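Uronate dehydrogenase (Agrobacterium tumefaciens, PDB 3RFX) catalyses the NAD-dependent oxidation of uronic acids such as galacturonate and glucuronate to the corresponding aldaric acid lactones, using a Rossmann-fold domain to hold the dinucleotide. Local coordinates at residues 142-147 and 158-163; 93-98 and 148-153; 103-108 and 196-201; 51-56 and 83-88. The protein carries 1 engineered substitution. One frame throughout, in Å; residues are numbered along the deposited sequence.

Contact 1: 142-147 and 158-163; sequences FGENLA and TALVRI
Leu160 spreads its two methyls under the helix backbone at Glu144: CD2 lies 4.0 Å from Glu144 CA and 3.8 Å from Ala147 CB, while CD1 touches the CB and CG of Glu144. One branched side chain on the strand thus fills the groove between two residues one helical turn apart, and the small methyl of Ala147 fits against both Leu160 CD2 and Thr158. Beyond the leucine, Glu144, extended past CG, crosses the Arg162 side chain at about a right angle, and its carboxylate meets the guanidinium side-on. Arg162 NH2 gives a hydrogen bond of 2.8 Å to Glu144 OE1, and Arg162 NE gives one of 2.9 Å to Glu144 OE2. Both are nearly straight, both use syn lone pairs, and the carboxylate and guanidinium planes lie 12° apart, so the paired bonds fix the rotation of each group. The helix 135-154 leads by a short connection into strand 158-163 and runs roughly antiparallel to it, the helix-to-strand half of a beta-alpha-beta unit in the parallel sheet of the Rossmann fold. In this buried setting arginine and glutamate probably stabilise each other's ionised forms, and Ser110 OG supplies a further hydrogen bond to Glu144 OE2. At the other end Thr158 OG1 sits 3.9 Å from Ala147 CB. A water accepts from this hydroxyl and donates to Ala147 O at 2.8 Å, and Tyr95 OH is the hydroxyl's other hydrogen-bond partner.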
loop_
_atom_site.group_PDB
_atom_site.type_symbol
_atom_site.label_atom_id
_atom_site.label_comp_id
_atom_site.label_asym_id
_atom_site.label_seq_id
_atom_site.Cartn_x
_atom_site.Cartn_y
_atom_site.Cartn_z
ATOM N N PHE A 142 -2.100 14.910 21.794
ATOM C CA PHE A 142 -1.629 14.423 23.097
ATOM C C PHE A 142 -2.674 13.499 23.727
ATOM O O PHE A 142 -2.338 12.417 24.226
ATOM C CB PHE A 142 -1.289 15.579 24.043
ATOM C CG PHE A 142 -0.981 15.136 25.457
ATOM C CD1 PHE A 142 0.319 14.852 25.842
ATOM C CD2 PHE A 142 -1.997 15.002 26.388
ATOM C CE1 PHE A 142 0.599 14.433 27.142
ATOM C CE2 PHE A 142 -1.720 14.577 27.688
ATOM C CZ PHE A 142 -0.425 14.304 28.057
ATOM N N GLY A 143 -3.934 13.928 23.703
ATOM C CA GLY A 143 -5.019 13.099 24.209
ATOM C C GLY A 143 -5.099 11.745 23.511
ATOM O O GLY A 143 -5.295 10.707 24.151
ATOM N N GLU A 144 -4.960 11.747 22.189
ATOM C CA GLU A 144 -4.966 10.495 21.425
ATOM C C GLU A 144 -3.799 9.575 21.783
ATOM O O GLU A 144 -3.978 8.362 21.907
ATOM C CB GLU A 144 -4.917 10.783 19.913
ATOM C CG GLU A 144 -6.166 11.469 19.368
ATOM C CD GLU A 144 -6.173 11.544 17.836
ATOM O OE1 GLU A 144 -5.247 10.994 17.194
ATOM O OE2 GLU A 144 -7.113 12.143 17.284
ATOM N N ASN A 145 -2.601 10.144 21.902
ATOM C CA ASN A 145 -1.411 9.353 22.208
ATOM C C ASN A 145 -1.469 8.796 23.623
ATOM O O ASN A 145 -1.075 7.644 23.874
ATOM C CB ASN A 145 -0.142 10.186 22.035
ATOM C CG ASN A 145 0.103 10.581 20.575
ATOM O OD1 ASN A 145 -0.277 9.854 19.655
ATOM N ND2 ASN A 145 0.732 11.731 20.365
ATOM N N LEU A 146 -1.957 9.620 24.543
ATOM C CA LEU A 146 -2.138 9.187 25.931
ATOM C C LEU A 146 -3.178 8.074 26.016
ATOM O O LEU A 146 -2.952 7.055 26.681
ATOM C CB LEU A 146 -2.555 10.360 26.824
ATOM C CG LEU A 146 -2.535 10.052 28.334
ATOM C CD1 LEU A 146 -1.128 10.154 28.849
ATOM C CD2 LEU A 146 -3.453 10.996 29.097
ATOM N N ALA A 147 -4.313 8.251 25.344
ATOM C CA ALA A 147 -5.347 7.214 25.348
ATOM C C ALA A 147 -4.810 5.898 24.785
ATOM O O ALA A 147 -5.127 4.813 25.295
ATOM C CB ALA A 147 -6.588 7.658 24.563
ATOM N N THR A 158 -11.109 3.552 24.472
ATOM C CA THR A 158 -11.464 4.936 24.141
ATOM C C THR A 158 -11.792 5.011 22.652
ATOM O O THR A 158 -11.064 4.454 21.829
ATOM C CB THR A 158 -10.266 5.896 24.389
ATOM O OG1 THR A 158 -9.841 5.840 25.761
ATOM C CG2 THR A 158 -10.619 7.351 24.009
ATOM N N ALA A 159 -12.878 5.687 22.302
ATOM C CA ALA A 159 -13.115 6.060 20.904
ATOM C C ALA A 159 -12.516 7.444 20.689
ATOM O O ALA A 159 -12.921 8.397 21.347
ATOM C CB ALA A 159 -14.613 6.085 20.599
ATOM N N LEU A 160 -11.548 7.553 19.782
ATOM C CA LEU A 160 -10.904 8.839 19.501
ATOM C C LEU A 160 -11.651 9.542 18.371
ATOM O O LEU A 160 -11.365 9.328 17.189
ATOM C CB LEU A 160 -9.441 8.628 19.113
ATOM C CG LEU A 160 -8.604 7.838 20.124
ATOM C CD1 LEU A 160 -7.234 7.529 19.543
ATOM C CD2 LEU A 160 -8.492 8.608 21.442
ATOM N N VAL A 161 -12.622 10.369 18.732
ATOM C CA VAL A 161 -13.516 10.933 17.733
ATOM C C VAL A 161 -12.989 12.280 17.246
ATOM O O VAL A 161 -13.023 13.270 17.973
ATOM C CB VAL A 161 -14.948 11.078 18.269
ATOM C CG1 VAL A 161 -15.903 11.456 17.138
ATOM C CG2 VAL A 161 -15.395 9.775 18.925
ATOM N N ARG A 162 -12.481 12.293 16.020
ATOM C CA ARG A 162 -11.979 13.516 15.403
ATOM C C ARG A 162 -13.155 14.303 14.854
ATOM O O ARG A 162 -13.550 14.144 13.699
ATOM C CB ARG A 162 -10.963 13.180 14.315
ATOM C CG ARG A 162 -9.691 12.585 14.899
ATOM C CD ARG A 162 -8.664 12.233 13.825
ATOM N NE ARG A 162 -7.423 11.745 14.427
ATOM C CZ ARG A 162 -6.427 11.197 13.740
ATOM N NH1 ARG A 162 -6.523 11.052 12.420
ATOM N NH2 ARG A 162 -5.338 10.792 14.372
ATOM N N ILE A 163 -13.739 15.128 15.709
ATOM C CA ILE A 163 -14.946 15.877 15.338
ATOM C C ILE A 163 -14.680 16.851 14.174
ATOM O O ILE A 163 -13.685 17.572 14.179
ATOM C CB ILE A 163 -15.499 16.642 16.553
ATOM C CG1 ILE A 163 -15.893 15.648 17.653
ATOM C CG2 ILE A 163 -16.719 17.483 16.165
ATOM C CD1 ILE A 163 -16.235 16.303 18.979
HETATM O O HOH W 1 -7.731 4.259 25.997
#

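Contact 2: 93-98 and 148-153; sequences NLYEAA and RMYFDK
Tyr95 meets the ring of Tyr150 through its CB, and this CH-pi contact is the main apolar element between the two helices. Tyr95 CB stands 3.8 Å from the centroid of the Tyr150 ring, almost centrally over one face. The ring of Tyr95 then turns past its neighbour, bringing CD1 to 3.9 Å from Tyr150 CG. With centroids 5.5 Å apart and planes at 57°, the two rings pack obliquely. Tyrosine suits both positions, since each offers a broad apolar surface to the interface between the helices and carries a hydroxyl that can be paired at its far end.

The polar part is a hydrogen bond from Tyr150 OH to Glu96 OE2, 2.7 Å long. The phenol reaches the carboxylate on its anti side, 19° out of plane, while Glu96 OE2 lies at the edge of the tyrosine ring. A turn of the glutamate chain about CB-CG (chi2 -56°) folds the acid back toward the phenol. Glu96 OE1 also forms salt bridges with Arg99 and with Lys265 of the second subunit; these two cations probably favour the ionised carboxylate, making it a good acceptor for Tyr150.

The hydroxyl of Tyr95 is paired with Thr158 of strand 158-163, while Tyr150 also packs on Tyr92 and Arg99. The contact joins helices 80-100 and 135-154, which lie on the same face of the Rossmann sheet, and its outer side borders the second subunit.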
loop_
_atom_site.group_PDB
_atom_site.type_symbol
_atom_site.label_atom_id
_atom_site.label_comp_id
_atom_site.label_asym_id
_atom_site.label_seq_id
_atom_site.Cartn_x
_atom_site.Cartn_y
_atom_site.Cartn_z
ATOM N N ASN A 93 -5.226 13.665 34.197
ATOM C CA ASN A 93 -6.093 13.463 35.358
ATOM C C ASN A 93 -7.317 12.608 35.051
ATOM O O ASN A 93 -7.731 11.778 35.865
ATOM C CB ASN A 93 -6.524 14.813 35.953
ATOM C CG ASN A 93 -5.368 15.563 36.578
ATOM O OD1 ASN A 93 -4.344 14.965 36.917
ATOM N ND2 ASN A 93 -5.520 16.883 36.735
ATOM N N LEU A 94 -7.915 12.812 33.884
ATOM C CA LEU A 94 -9.078 12.020 33.521
ATOM C C LEU A 94 -8.709 10.539 33.386
ATOM O O LEU A 94 -9.448 9.675 33.856
ATOM C CB LEU A 94 -9.695 12.502 32.204
ATOM C CG LEU A 94 -11.002 11.801 31.829
ATOM C CD1 LEU A 94 -12.150 12.347 32.669
ATOM C CD2 LEU A 94 -11.300 11.973 30.335
ATOM N N TYR A 95 -7.582 10.249 32.734
ATOM C CA TYR A 95 -7.187 8.849 32.507
ATOM C C TYR A 95 -6.771 8.147 33.806
ATOM O O TYR A 95 -7.128 6.984 34.042
ATOM C CB TYR A 95 -6.152 8.707 31.362
ATOM C CG TYR A 95 -6.902 8.605 30.051
ATOM C CD1 TYR A 95 -7.178 7.370 29.480
ATOM C CD2 TYR A 95 -7.445 9.744 29.452
ATOM C CE1 TYR A 95 -7.927 7.266 28.311
ATOM C CE2 TYR A 95 -8.195 9.654 28.288
ATOM C CZ TYR A 95 -8.436 8.419 27.722
ATOM O OH TYR A 95 -9.186 8.332 26.574
ATOM N N GLU A 96 -6.056 8.871 34.656
ATOM C CA GLU A 96 -5.717 8.363 35.982
ATOM C C GLU A 96 -6.967 8.080 36.820
ATOM O O GLU A 96 -7.049 7.059 37.519
ATOM C CB GLU A 96 -4.760 9.320 36.695
ATOM C CG GLU A 96 -3.316 9.081 36.322
ATOM C CD GLU A 96 -2.898 7.641 36.581
ATOM O OE1 GLU A 96 -2.747 7.274 37.762
ATOM O OE2 GLU A 96 -2.748 6.862 35.612
ATOM N N ALA A 97 -7.953 8.968 36.735
ATOM C CA ALA A 97 -9.184 8.790 37.491
ATOM C C ALA A 97 -9.960 7.578 36.991
ATOM O O ALA A 97 -10.501 6.795 37.779
ATOM C CB ALA A 97 -10.035 10.036 37.421
ATOM N N ALA A 98 -10.016 7.416 35.675
ATOM C CA ALA A 98 -10.692 6.263 35.106
ATOM C C ALA A 98 -9.972 4.985 35.530
ATOM O O ALA A 98 -10.603 3.980 35.847
ATOM C CB ALA A 98 -10.746 6.371 33.575
ATOM N N ARG A 148 -4.013 5.983 23.723
ATOM C CA ARG A 148 -3.458 4.767 23.123
ATOM C C ARG A 148 -2.553 4.047 24.119
ATOM O O ARG A 148 -2.599 2.826 24.236
ATOM C CB ARG A 148 -2.682 5.080 21.835
ATOM C CG ARG A 148 -2.067 3.834 21.160
ATOM C CD ARG A 148 -3.142 2.917 20.561
ATOM N NE ARG A 148 -2.742 1.510 20.599
ATOM C CZ ARG A 148 -3.301 0.544 19.874
ATOM N NH1 ARG A 148 -4.275 0.823 19.011
ATOM N NH2 ARG A 148 -2.875 -0.708 20.004
ATOM N N MET A 149 -1.733 4.813 24.838
ATOM C CA MET A 149 -0.826 4.232 25.830
ATOM C C MET A 149 -1.599 3.530 26.958
ATOM O O MET A 149 -1.257 2.401 27.341
ATOM C CB MET A 149 0.140 5.297 26.377
ATOM C CG MET A 149 1.223 4.759 27.323
ATOM S SD MET A 149 0.616 4.693 29.033
ATOM C CE MET A 149 0.666 6.438 29.467
ATOM N N TYR A 150 -2.645 4.175 27.479
ATOM C CA TYR A 150 -3.469 3.529 28.505
ATOM C C TYR A 150 -4.189 2.300 27.962
ATOM O O TYR A 150 -4.443 1.342 28.700
ATOM C CB TYR A 150 -4.475 4.491 29.146
ATOM C CG TYR A 150 -3.872 5.370 30.228
ATOM C CD1 TYR A 150 -4.177 5.165 31.574
ATOM C CD2 TYR A 150 -2.990 6.399 29.902
ATOM C CE1 TYR A 150 -3.621 5.971 32.573
ATOM C CE2 TYR A 150 -2.433 7.204 30.884
ATOM C CZ TYR A 150 -2.753 6.985 32.221
ATOM O OH TYR A 150 -2.195 7.795 33.186
ATOM N N PHE A 151 -4.520 2.309 26.676
ATOM C CA PHE A 151 -5.105 1.110 26.085
ATOM C C PHE A 151 -4.114 -0.055 26.021
ATOM O O PHE A 151 -4.436 -1.168 26.442
ATOM C CB PHE A 151 -5.676 1.358 24.689
ATOM C CG PHE A 151 -6.083 0.091 23.992
ATOM C CD1 PHE A 151 -7.168 -0.641 24.444
ATOM C CD2 PHE A 151 -5.358 -0.386 22.907
ATOM C CE1 PHE A 151 -7.529 -1.827 23.822
ATOM C CE2 PHE A 151 -5.721 -1.568 22.274
ATOM C CZ PHE A 151 -6.809 -2.287 22.735
ATOM N N ASP A 152 -2.932 0.188 25.465
ATOM C CA ASP A 152 -1.911 -0.865 25.373
ATOM C C ASP A 152 -1.417 -1.328 26.745
ATOM O O ASP A 152 -1.088 -2.498 26.928
ATOM C CB ASP A 152 -0.714 -0.414 24.542
ATOM C CG ASP A 152 -0.988 -0.456 23.052
ATOM O OD1 ASP A 152 -1.692 -1.386 22.595
ATOM O OD2 ASP A 152 -0.481 0.439 22.338
ATOM N N LYS A 153 -1.354 -0.410 27.704
ATOM C CA LYS A 153 -0.766 -0.732 29.007
ATOM C C LYS A 153 -1.770 -1.342 29.992
ATOM O O LYS A 153 -1.421 -2.250 30.755
ATOM C CB LYS A 153 -0.070 0.501 29.613
ATOM C CG LYS A 153 0.740 0.235 30.894
ATOM C CD LYS A 153 1.521 1.485 31.339
ATOM C CE LYS A 153 2.664 1.828 30.388
ATOM N NZ LYS A 153 3.817 0.878 30.414
#

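Contact 3: 103-108 and 196-201; sequences QPRIVF and PVLGCP
The guanidinium of Arg105 carries Leu198 CB on one face, centrally placed 3.9 Å above the plane, and has the carbonyl of Pro196 at its edge. Arg105 NH2 makes a weak hydrogen bond of 3.4 Å to Pro196 O, with an N-H...O angle of 147°. Further back along the arginine, CD lies 4.0 Å from Leu198 CD2, so leucine covers both the methylene chain and the flat head. Arg105 starts with CG on the far side of CB from the backbone N (chi1 -175°) and turns about CG-CD, which brings the head across Leu198. Arginine suits this N-terminal end of an inner strand because its long apolar shank can pack on leucine while several N-H groups reach carbonyls beyond.

Stronger polar partners surround this weak bond: Arg105 NH1 donates to Ala195 O and Val192 O, and Arg105 NH2 forms a salt bridge with Glu157. The same glutamate accepts from the backbone N of Leu198 and Gly199, tying arginine and loop together through one carboxylate. Thus the loop between helix 182-194 and strand 202-205 is fastened beside the beginning of strand 105-111, with Leu198 resting on Val192 of the helix and strand 158-163 running between strands 105-111 and 202-205 in the sheet.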
loop_
_atom_site.group_PDB
_atom_site.type_symbol
_atom_site.label_atom_id
_atom_site.label_comp_id
_atom_site.label_asym_id
_atom_site.label_seq_id
_atom_site.Cartn_x
_atom_site.Cartn_y
_atom_site.Cartn_z
ATOM N N GLN A 103 -12.044 1.684 34.940
ATOM C CA GLN A 103 -11.802 1.976 33.523
ATOM C C GLN A 103 -13.082 2.070 32.707
ATOM O O GLN A 103 -13.248 1.366 31.713
ATOM C CB GLN A 103 -10.814 0.960 32.916
ATOM C CG GLN A 103 -9.477 1.015 33.619
ATOM C CD GLN A 103 -8.431 0.044 33.094
ATOM O OE1 GLN A 103 -7.306 0.027 33.593
ATOM N NE2 GLN A 103 -8.785 -0.754 32.093
ATOM N N PRO A 104 -13.997 2.962 33.118
ATOM C CA PRO A 104 -15.207 3.180 32.328
ATOM C C PRO A 104 -14.799 3.575 30.902
ATOM O O PRO A 104 -13.835 4.328 30.731
ATOM C CB PRO A 104 -15.869 4.372 33.034
ATOM C CG PRO A 104 -14.731 5.075 33.712
ATOM C CD PRO A 104 -13.862 3.953 34.198
ATOM N N ARG A 105 -15.504 3.051 29.910
ATOM C CA ARG A 105 -15.212 3.343 28.509
ATOM C C ARG A 105 -15.360 4.845 28.238
ATOM O O ARG A 105 -16.283 5.482 28.751
ATOM C CB ARG A 105 -16.166 2.544 27.625
ATOM C CG ARG A 105 -15.911 2.658 26.129
ATOM C CD ARG A 105 -16.737 1.632 25.375
ATOM N NE ARG A 105 -16.223 0.272 25.576
ATOM C CZ ARG A 105 -16.782 -0.812 25.048
ATOM N NH1 ARG A 105 -17.863 -0.691 24.294
ATOM N NH2 ARG A 105 -16.259 -2.021 25.271
ATOM N N ILE A 106 -14.455 5.391 27.424
ATOM C CA ILE A 106 -14.417 6.828 27.145
ATOM C C ILE A 106 -14.693 7.154 25.675
ATOM O O ILE A 106 -14.121 6.536 24.776
ATOM C CB ILE A 106 -13.049 7.407 27.521
ATOM C CG1 ILE A 106 -12.815 7.254 29.030
ATOM C CG2 ILE A 106 -12.923 8.889 27.092
ATOM C CD1 ILE A 106 -11.380 7.449 29.433
ATOM N N VAL A 107 -15.594 8.102 25.435
ATOM C CA VAL A 107 -15.682 8.737 24.114
ATOM C C VAL A 107 -14.921 10.053 24.232
ATOM O O VAL A 107 -15.336 10.952 24.961
ATOM C CB VAL A 107 -17.140 8.989 23.673
ATOM C CG1 VAL A 107 -17.193 9.785 22.351
ATOM C CG2 VAL A 107 -17.889 7.679 23.507
ATOM N N PHE A 108 -13.784 10.153 23.553
ATOM C CA PHE A 108 -12.958 11.351 23.616
ATOM C C PHE A 108 -13.273 12.285 22.448
ATOM O O PHE A 108 -13.241 11.866 21.296
ATOM C CB PHE A 108 -11.479 10.963 23.576
ATOM C CG PHE A 108 -10.536 12.133 23.491
ATOM C CD1 PHE A 108 -10.664 13.214 24.351
ATOM C CD2 PHE A 108 -9.499 12.140 22.569
ATOM C CE1 PHE A 108 -9.781 14.285 24.289
ATOM C CE2 PHE A 108 -8.612 13.214 22.499
ATOM C CZ PHE A 108 -8.750 14.280 23.364
ATOM N N PRO A 196 -19.271 -4.910 22.361
ATOM C CA PRO A 196 -18.583 -5.772 23.332
ATOM C C PRO A 196 -17.100 -5.414 23.404
ATOM O O PRO A 196 -16.550 -5.271 24.495
ATOM C CB PRO A 196 -18.771 -7.176 22.750
ATOM C CG PRO A 196 -20.055 -7.090 21.975
ATOM C CD PRO A 196 -20.084 -5.673 21.400
ATOM N N VAL A 197 -16.474 -5.234 22.243
ATOM C CA VAL A 197 -15.058 -4.888 22.172
ATOM C C VAL A 197 -14.864 -3.639 21.301
ATOM O O VAL A 197 -15.381 -3.562 20.188
ATOM C CB VAL A 197 -14.226 -6.052 21.590
ATOM C CG1 VAL A 197 -12.770 -5.656 21.459
ATOM C CG2 VAL A 197 -14.365 -7.304 22.466
ATOM N N LEU A 198 -14.126 -2.665 21.819
ATOM C CA LEU A 198 -13.935 -1.390 21.114
ATOM C C LEU A 198 -12.489 -1.190 20.693
ATOM O O LEU A 198 -12.209 -0.888 19.531
ATOM C CB LEU A 198 -14.370 -0.202 21.989
ATOM C CG LEU A 198 -14.139 1.153 21.301
ATOM C CD1 LEU A 198 -15.173 1.319 20.213
ATOM C CD2 LEU A 198 -14.213 2.309 22.290
ATOM N N GLY A 199 -11.574 -1.348 21.644
ATOM C CA GLY A 199 -10.173 -1.037 21.416
ATOM C C GLY A 199 -9.917 0.445 21.632
ATOM O O GLY A 199 -10.526 1.058 22.514
ATOM N N CYS A 200 -9.024 1.027 20.833
ATOM C CA CYS A 200 -8.759 2.466 20.901
ATOM C C CYS A 200 -8.771 3.069 19.488
ATOM O O CYS A 200 -7.775 3.628 19.040
ATOM C CB CYS A 200 -7.402 2.724 21.566
ATOM S SG CYS A 200 -7.075 4.464 22.057
ATOM N N PRO A 201 -9.900 2.946 18.782
ATOM C CA PRO A 201 -9.923 3.338 17.368
ATOM C C PRO A 201 -10.014 4.855 17.129
ATOM O O PRO A 201 -10.648 5.562 17.906
ATOM C CB PRO A 201 -11.199 2.677 16.863
ATOM C CG PRO A 201 -12.112 2.712 18.055
ATOM C CD PRO A 201 -11.196 2.400 19.224
#

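Contact 4: 51-56 and 83-88; sequences DLADAN and ILQGNI. With NAD (nicotinamide-adenine-dinucleotide), chain D.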
loop_
_atom_site.group_PDB
_atom_site.type_symbol
_atom_site.label_atom_id
_atom_site.label_comp_id
_atom_site.label_asym_id
_atom_site.label_seq_id
_atom_site.Cartn_x
_atom_site.Cartn_y
_atom_site.Cartn_z
ATOM N N ASP A 51 -12.432 21.845 37.909
ATOM C CA ASP A 51 -11.389 22.068 36.929
ATOM C C ASP A 51 -10.741 20.720 36.597
ATOM O O ASP A 51 -10.369 19.972 37.500
ATOM C CB ASP A 51 -10.352 23.011 37.530
ATOM C CG ASP A 51 -9.359 23.528 36.510
ATOM O OD1 ASP A 51 -9.223 22.916 35.428
ATOM O OD2 ASP A 51 -8.709 24.557 36.801
ATOM N N LEU A 52 -10.621 20.408 35.307
ATOM C CA LEU A 52 -9.953 19.173 34.876
ATOM C C LEU A 52 -8.505 19.109 35.348
ATOM O O LEU A 52 -7.908 18.027 35.422
ATOM C CB LEU A 52 -10.019 19.029 33.351
ATOM C CG LEU A 52 -11.430 18.742 32.831
ATOM C CD1 LEU A 52 -11.568 19.016 31.321
ATOM C CD2 LEU A 52 -11.839 17.311 33.157
ATOM N N ALA A 53 -7.935 20.268 35.668
ATOM C CA ALA A 53 -6.545 20.329 36.093
ATOM C C ALA A 53 -6.389 19.930 37.565
ATOM O O ALA A 53 -5.279 19.807 38.061
ATOM C CB ALA A 53 -5.975 21.725 35.854
ATOM N N ASP A 54 -7.516 19.751 38.245
ATOM C CA ASP A 54 -7.545 19.431 39.672
ATOM C C ASP A 54 -7.752 17.926 39.846
ATOM O O ASP A 54 -8.871 17.441 39.741
ATOM C CB ASP A 54 -8.686 20.207 40.345
ATOM C CG ASP A 54 -8.765 19.969 41.855
ATOM O OD1 ASP A 54 -8.280 18.928 42.345
ATOM O OD2 ASP A 54 -9.327 20.834 42.557
ATOM N N ALA A 55 -6.669 17.206 40.122
ATOM C CA ALA A 55 -6.679 15.735 40.132
ATOM C C ALA A 55 -7.679 15.119 41.107
ATOM O O ALA A 55 -8.414 14.189 40.754
ATOM C CB ALA A 55 -5.279 15.202 40.396
ATOM N N ASN A 56 -7.709 15.633 42.334
ATOM C CA ASN A 56 -8.649 15.137 43.333
ATOM C C ASN A 56 -10.088 15.358 42.908
ATOM O O ASN A 56 -10.938 14.491 43.090
ATOM C CB ASN A 56 -8.401 15.792 44.696
ATOM C CG ASN A 56 -7.111 15.324 45.346
ATOM O OD1 ASN A 56 -6.555 14.285 44.982
ATOM N ND2 ASN A 56 -6.631 16.091 46.318
ATOM N N ILE A 83 -4.499 25.766 27.342
ATOM C CA ILE A 83 -4.530 24.463 26.670
ATOM C C ILE A 83 -3.881 23.421 27.574
ATOM O O ILE A 83 -4.407 22.326 27.764
ATOM C CB ILE A 83 -3.729 24.503 25.361
ATOM C CG1 ILE A 83 -4.282 25.568 24.420
ATOM C CG2 ILE A 83 -3.729 23.128 24.667
ATOM C CD1 ILE A 83 -5.459 25.130 23.653
ATOM N N LEU A 84 -2.729 23.786 28.122
ATOM C CA LEU A 84 -1.987 22.923 29.040
ATOM C C LEU A 84 -2.886 22.434 30.169
ATOM O O LEU A 84 -2.912 21.245 30.492
ATOM C CB LEU A 84 -0.790 23.690 29.610
ATOM C CG LEU A 84 0.174 22.904 30.502
ATOM C CD1 LEU A 84 0.956 21.897 29.664
ATOM C CD2 LEU A 84 1.115 23.859 31.227
ATOM N N GLN A 85 -3.642 23.352 30.763
ATOM C CA GLN A 85 -4.511 23.013 31.886
ATOM C C GLN A 85 -5.684 22.106 31.515
ATOM O O GLN A 85 -5.931 21.097 32.179
ATOM C CB GLN A 85 -5.024 24.288 32.571
ATOM C CG GLN A 85 -3.910 25.181 33.109
ATOM C CD GLN A 85 -3.272 24.628 34.366
ATOM O OE1 GLN A 85 -3.956 24.070 35.226
ATOM N NE2 GLN A 85 -1.958 24.784 34.485
ATOM N N GLY A 86 -6.411 22.463 30.460
ATOM C CA GLY A 86 -7.628 21.752 30.105
ATOM C C GLY A 86 -7.426 20.465 29.309
ATOM O O GLY A 86 -8.194 19.509 29.458
ATOM N N ASN A 87 -6.397 20.438 28.467
ATOM C CA ASN A 87 -6.254 19.374 27.466
ATOM C C ASN A 87 -5.063 18.462 27.685
ATOM O O ASN A 87 -4.976 17.391 27.076
ATOM C CB ASN A 87 -6.136 19.976 26.056
ATOM C CG ASN A 87 -7.400 20.673 25.606
ATOM O OD1 ASN A 87 -8.355 20.826 26.372
ATOM N ND2 ASN A 87 -7.419 21.089 24.341
ATOM N N ILE A 88 -4.124 18.901 28.514
ATOM C CA ILE A 88 -2.907 18.128 28.725
ATOM C C ILE A 88 -2.908 17.586 30.154
ATOM O O ILE A 88 -3.083 16.385 30.365
ATOM C CB ILE A 88 -1.650 18.943 28.373
ATOM C CG1 ILE A 88 -1.687 19.291 26.873
ATOM C CG2 ILE A 88 -0.385 18.157 28.680
ATOM C CD1 ILE A 88 -0.511 20.059 26.379
HETATM P PA NAD D . -16.975 24.434 24.090
HETATM O O1A NAD D . -15.544 25.394 24.037
HETATM O O2A NAD D . -18.387 25.083 23.413
HETATM O O5B NAD D . -17.170 23.344 25.417
HETATM C C5B NAD D . -16.047 23.174 26.206
HETATM C C4B NAD D . -16.324 23.074 27.708
HETATM O O4B NAD D . -15.226 22.563 28.449
HETATM C C3B NAD D . -16.747 24.343 28.305
HETATM O O3B NAD D . -18.074 24.488 28.668
HETATM C C2B NAD D . -15.644 24.749 29.191
HETATM O O2B NAD D . -15.963 25.587 30.293
HETATM C C1B NAD D . -15.017 23.443 29.535
HETATM N N9A NAD D . -13.652 23.507 29.983
HETATM C C8A NAD D . -12.589 24.222 29.391
HETATM N N7A NAD D . -11.493 24.079 30.212
HETATM C C5A NAD D . -11.884 23.303 31.326
HETATM C C6A NAD D . -11.175 22.858 32.456
HETATM N N6A NAD D . -9.811 23.220 32.622
HETATM N N1A NAD D . -11.827 22.088 33.403
HETATM C C2A NAD D . -13.156 21.750 33.259
HETATM N N3A NAD D . -13.883 22.193 32.104
HETATM C C4A NAD D . -13.225 22.959 31.175
HETATM O O3 NAD D . -16.540 23.339 23.070
HETATM P PN NAD D . -17.519 22.534 22.106
HETATM O O1N NAD D . -18.850 22.262 22.784
HETATM O O2N NAD D . -17.764 23.298 20.811
HETATM O O5D NAD D . -16.823 21.154 21.778
#
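Asp51 to Asp54 form a type I beta turn that brings Ala53 CA to 5.4 Å from Gln85 CA and Leu52 CA to 5.9 Å from Gly86 CA, with helix 83-88 widening into a pi-type turn at 84-88. Across this close approach Ala53 CB meets Gln85 OE1 at 3.2 Å, the glutamine chain turning about CB-CG (chi2 -74°) so that OE1 reaches the alanine methyl. Leu52 CD1 lies 3.9 Å from Gly86 O. More of the leucine is spent on the cofactor: it lies over one face of the six-membered ring of the adenine, CG above the N1A-C2A rim, 3.4 Å from NAD N1A, and CD1 near the ring centre. This is the adenine end of the Rossmann-fold NAD site, where the loop after strand 45-49 reads the base. Leu52 N donates an almost straight bond of 2.8 Å to NAD N1A, and NAD N6A donates to Asp51 OD1 at 2.9 Å. Together the pair recognises the amino and ring nitrogens that distinguish adenine. Asp51 OD1 also accepts from Ala53 N, coming from 59° above the carboxylate plane, an Asx turn that steadies the acid for its ligand bond. Aspartate suits the place because one oxygen serves turn and base alike. Gly86 CA lies 3.6 Å from NAD N6A. Behind the turn, Asn93 ND2 holds Leu52 O, and Asp54 caps the start of helix 55-62 through Ala57 N.

Contacts 1 and 2 are buried and share helix 135-154, the first setting it on the sheet and the second against helix 80-100; the two meet at Tyr95 and Thr158. Contact 4 uses an earlier part of helix 80-100 and is partly buried, as is contact 3, its centre about 21 Å from that of contact 4 and not touching it. Their chemistry follows their places: a buried ion pair with leucine packing in contact 1, aromatic packing and a phenol-carboxylate bond in contact 2, an arginine laid over leucine in contact 3, and cofactor hydrogen bonds in contact 4, which alone touches NAD.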